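Local coordinates for SusD superfamily protein (Bacteroides thetaiotaomicron VPI-5482, PDB 3HDX) that probably binds polysaccharides at the outer membrane as a SusD homolog, helping a gut bacterium take up complex carbohydrates, at residues Pro133-Ser138 against Gly142-Met147; Gly395-Glu398 against Lys402-Phe405. All blocks are in the same frame, centred on the assembly; numbering follows the deposited sequence. Where two conformers were deposited one is given.

Interaction 1. Residues Pro133-Ser138 against Gly142-Met147; sequences PLVTYS and GTFPSM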
# COMPACT_ATOMS: atom_id res chain seq x y z
N PRO A 133 15.68 -0.12 -13.20
CA PRO A 133 16.49 -1.26 -13.71
C PRO A 133 15.94 -2.64 -13.26
O PRO A 133 15.68 -2.85 -12.06
CB PRO A 133 17.89 -1.02 -13.13
CG PRO A 133 17.90 0.40 -12.79
CD PRO A 133 16.52 0.90 -12.55
N LEU A 134 15.71 -3.52 -14.24
CA LEU A 134 15.18 -4.84 -13.93
C LEU A 134 16.33 -5.82 -13.63
O LEU A 134 16.99 -6.30 -14.54
CB LEU A 134 14.28 -5.34 -15.05
CG LEU A 134 13.65 -6.72 -14.82
CD1 LEU A 134 12.91 -6.88 -13.48
CD2 LEU A 134 12.73 -7.07 -16.06
N VAL A 135 16.59 -6.02 -12.35
CA VAL A 135 17.61 -6.92 -11.83
C VAL A 135 16.92 -8.22 -11.35
O VAL A 135 16.09 -8.18 -10.43
CB VAL A 135 18.42 -6.25 -10.71
CG1 VAL A 135 19.52 -7.22 -10.19
CG2 VAL A 135 19.03 -4.90 -11.20
N THR A 136 17.31 -9.36 -11.90
CA THR A 136 16.66 -10.65 -11.62
C THR A 136 17.58 -11.67 -10.92
O THR A 136 17.25 -12.87 -10.83
CB THR A 136 16.17 -11.25 -12.99
OG1 THR A 136 17.32 -11.47 -13.81
CG2 THR A 136 15.19 -10.30 -13.69
N TYR A 137 18.74 -11.18 -10.47
CA TYR A 137 19.78 -12.02 -9.87
C TYR A 137 20.49 -11.26 -8.76
O TYR A 137 20.46 -10.02 -8.75
CB TYR A 137 20.76 -12.42 -10.97
CG TYR A 137 21.39 -11.25 -11.71
CD1 TYR A 137 20.75 -10.65 -12.79
CD2 TYR A 137 22.63 -10.72 -11.30
CE1 TYR A 137 21.28 -9.56 -13.42
CE2 TYR A 137 23.19 -9.64 -11.96
CZ TYR A 137 22.53 -9.08 -13.02
OH TYR A 137 23.07 -8.02 -13.69
N SER A 138 21.16 -11.99 -7.87
CA SER A 138 21.84 -11.31 -6.77
C SER A 138 23.16 -10.67 -7.20
O SER A 138 23.79 -11.08 -8.20
CB SER A 138 22.09 -12.23 -5.59
OG SER A 138 23.07 -13.17 -5.91
N GLY A 142 27.36 -2.74 -2.30
CA GLY A 142 28.37 -1.76 -2.70
C GLY A 142 28.53 -1.68 -4.21
O GLY A 142 29.25 -0.82 -4.71
N THR A 143 27.90 -2.60 -4.94
CA THR A 143 27.93 -2.58 -6.38
C THR A 143 26.45 -2.56 -6.82
O THR A 143 25.52 -2.83 -6.02
CB THR A 143 28.62 -3.82 -6.96
OG1 THR A 143 27.77 -4.99 -6.84
CG2 THR A 143 29.98 -4.08 -6.26
N PHE A 144 26.26 -2.20 -8.06
CA PHE A 144 24.94 -2.31 -8.69
C PHE A 144 25.17 -2.66 -10.15
O PHE A 144 26.11 -2.13 -10.79
CB PHE A 144 24.16 -1.01 -8.55
CG PHE A 144 22.74 -1.14 -8.97
CD1 PHE A 144 21.84 -1.76 -8.12
CD2 PHE A 144 22.32 -0.69 -10.22
CE1 PHE A 144 20.49 -1.95 -8.52
CE2 PHE A 144 20.98 -0.84 -10.63
CZ PHE A 144 20.05 -1.47 -9.77
N PRO A 145 24.34 -3.58 -10.73
CA PRO A 145 24.57 -3.93 -12.14
C PRO A 145 24.58 -2.73 -13.08
O PRO A 145 23.75 -1.82 -12.91
CB PRO A 145 23.37 -4.86 -12.46
CG PRO A 145 23.07 -5.51 -11.12
CD PRO A 145 23.27 -4.41 -10.12
N SER A 146 25.50 -2.75 -14.06
CA SER A 146 25.62 -1.68 -15.05
C SER A 146 24.61 -1.94 -16.16
O SER A 146 24.83 -2.75 -17.08
CB SER A 146 27.02 -1.57 -15.63
OG SER A 146 27.06 -0.53 -16.57
N MSE A 147 23.47 -1.25 -16.05
CA MSE A 147 22.37 -1.40 -16.98
C MSE A 147 21.47 -0.17 -16.90
O MSE A 147 21.46 0.51 -15.86
CB MSE A 147 21.57 -2.69 -16.62
CG MSE A 147 20.86 -2.63 -15.28
SE MSE A 147 19.65 -4.09 -14.95
CE MSE A 147 18.50 -3.84 -16.43
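Val-135 sits at the centre of this contact, and its two methyl groups divide the work. CG1 meets CG of Pro-145 at 4.0 Å, the two side chains crossing at about a right angle. With CG1 anti to the backbone N (chi1 -180°), CG2 falls anti to the carbonyl carbon, beside the N, and lies 3.9 Å from CZ of Phe-144 and as far from the selenium of Met-147, a selenomethionine here. Pro-133 completes the apolar patch: its CG comes to the edge of the Phe-144 ring, 4.0 Å from CE2, while its CB touches the Met-147 selenium. One face of that phenyl ring is covered by CD of the adjoining Pro-145. The bend at chi3 (-58°) of Met-147 turns its terminal CE back to the 133-138 backbone, 3.5 Å from O of Leu-134. At the outer end, the exposed Tyr-137 slides past Pro-145 in the opposite direction, its OH 3.4 Å from CB of the proline. These side-chain contacts are van der Waals in kind, and several backbone polar groups are bonded outside the two segments: the hydroxyls of Tyr-79 and Tyr-122 bond to the carbonyls of Pro-133 and Val-135, and Thr-150 holds the amide of Leu-134. Phe-144 makes edge-to-face contacts with Tyr-79 and Tyr-139. Leu-134 points away and packs on helix 152-169. This is an irregular loop whose two arms, with end-to-end directions 119° apart, are held together by apolar side chains, within the long connection between helices 104-129 and 152-169 of a mainly helical SusD-family protein.

Interaction 2. Residues Gly395-Glu398 against Lys402-Phe405; sequences GLRE and KKDF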
# COMPACT_ATOMS: atom_id res chain seq x y z
N GLY A 395 -22.54 4.05 7.23
CA GLY A 395 -23.71 4.89 7.52
C GLY A 395 -24.39 5.56 6.35
O GLY A 395 -25.33 6.34 6.56
N LEU A 396 -23.97 5.24 5.13
CA LEU A 396 -24.51 5.86 3.94
C LEU A 396 -25.57 4.96 3.30
O LEU A 396 -25.46 3.74 3.30
CB LEU A 396 -23.38 6.16 2.93
CG LEU A 396 -22.23 7.04 3.43
CD1 LEU A 396 -21.18 7.24 2.35
CD2 LEU A 396 -22.74 8.40 3.93
N ARG A 397 -26.57 5.61 2.71
CA ARG A 397 -27.64 4.87 2.02
C ARG A 397 -27.11 4.19 0.76
O ARG A 397 -26.10 4.61 0.16
CB ARG A 397 -28.76 5.82 1.56
CG ARG A 397 -28.33 6.87 0.52
CD ARG A 397 -29.54 7.66 0.04
NE ARG A 397 -29.21 8.64 -1.00
CZ ARG A 397 -29.15 8.39 -2.31
NH1 ARG A 397 -29.27 7.15 -2.78
NH2 ARG A 397 -28.89 9.39 -3.14
N GLU A 398 -27.81 3.15 0.37
CA GLU A 398 -27.55 2.56 -0.94
C GLU A 398 -27.86 3.57 -2.04
O GLU A 398 -28.78 4.37 -1.91
CB GLU A 398 -28.43 1.35 -1.17
CG GLU A 398 -27.99 0.18 -0.37
CD GLU A 398 -28.74 -1.09 -0.68
OE1 GLU A 398 -29.84 -1.04 -1.26
OE2 GLU A 398 -28.17 -2.15 -0.33
N LYS A 402 -29.41 4.48 -12.03
CA LYS A 402 -30.31 5.43 -12.71
C LYS A 402 -30.67 6.63 -11.87
O LYS A 402 -30.42 7.78 -12.26
CB LYS A 402 -31.57 4.72 -13.23
CG LYS A 402 -32.49 5.60 -14.03
CD LYS A 402 -33.66 4.77 -14.57
CE LYS A 402 -34.73 5.65 -15.17
NZ LYS A 402 -34.23 6.63 -16.21
N LYS A 403 -31.21 6.38 -10.68
CA LYS A 403 -31.67 7.46 -9.79
C LYS A 403 -30.56 8.40 -9.36
O LYS A 403 -30.77 9.63 -9.36
CB LYS A 403 -32.37 6.88 -8.56
CG LYS A 403 -33.02 7.91 -7.62
CD LYS A 403 -33.60 7.21 -6.40
CE LYS A 403 -32.47 6.59 -5.60
NZ LYS A 403 -32.90 5.86 -4.38
N ASP A 404 -29.40 7.84 -9.00
CA ASP A 404 -28.30 8.67 -8.44
C ASP A 404 -27.22 9.10 -9.40
O ASP A 404 -26.53 10.11 -9.13
CB ASP A 404 -27.72 7.96 -7.23
CG ASP A 404 -28.76 7.71 -6.18
OD1 ASP A 404 -29.44 8.70 -5.83
OD2 ASP A 404 -28.90 6.60 -5.67
N PHE A 405 -27.08 8.40 -10.53
CA PHE A 405 -26.01 8.72 -11.52
C PHE A 405 -26.53 8.95 -12.91
O PHE A 405 -25.72 9.25 -13.80
CB PHE A 405 -24.91 7.64 -11.51
CG PHE A 405 -24.34 7.39 -10.15
CD1 PHE A 405 -23.35 8.24 -9.62
CD2 PHE A 405 -24.84 6.35 -9.36
CE1 PHE A 405 -22.88 8.03 -8.32
CE2 PHE A 405 -24.36 6.14 -8.09
CZ PHE A 405 -23.38 6.97 -7.56
O HOH W 1 -30.89 3.96 -4.07
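Arg-397, in the irregular loop after helix 380-391, reaches Asp-404 on the short helix 401-405 across separated backbones, the CA atoms of Glu-398 and Asp-404 being 9.7 Å apart. The arginine starts with CG between its backbone N and carbonyl carbon, then runs extended from CG to NE, carrying the guanidinium to the carboxylate, which arrives from the opposite direction. The grip is end-on and bidentate: NH2 donates to OD1 at 2.8 Å, and NH1 to OD2 at 3.0 Å with an N-H...O angle of 173°. Both oxygens lie near the guanidinium plane, yet the donors stand above the carboxylate plane, because the two flat groups are turned 46° apart. NH1 also bonds to O of its neighbour Glu-398 at 3.0 Å, more bent at 139°, which should limit rotation of the guanidinium. OD2 has a second donor, the amide of Ser-400, so the carboxylate is tied to the chain just ahead of its own helix. A water donates to O of Glu-398 and accepts from NZ of Lys-403; the lysine has two conformers, leaving this bridge doubtful. Arg-397, Lys-403 and Asp-404 all touch a crystal neighbour, so lattice contacts may influence them. Chemically, the salt bridge fastens the loop to a short surface helix preceding helix 409-423 through charge and directed N-H groups, and the cationic Arg-397 would be expected to keep Asp-404 ionised.

In the fold
The contacts lie on opposite sides of the chain's centre, with centres about 51 Å apart and nearest atoms about 39 Å apart, and they share no helix or loop. Each joins segments only four residues apart in sequence, so both shape local connections. Interaction 1 is partly buried and covers 303 Å², contributed by prolines, aromatic and aliphatic groups between helices 104-129 and 152-169. Interaction 2 covers 106 Å² at the surface, where a salt bridge ties the loop that follows helix 380-391 to helix 401-405. Apolar area thus dominates where neighbouring helices and loops shield the chain, and directional charge pairing where it borders solvent.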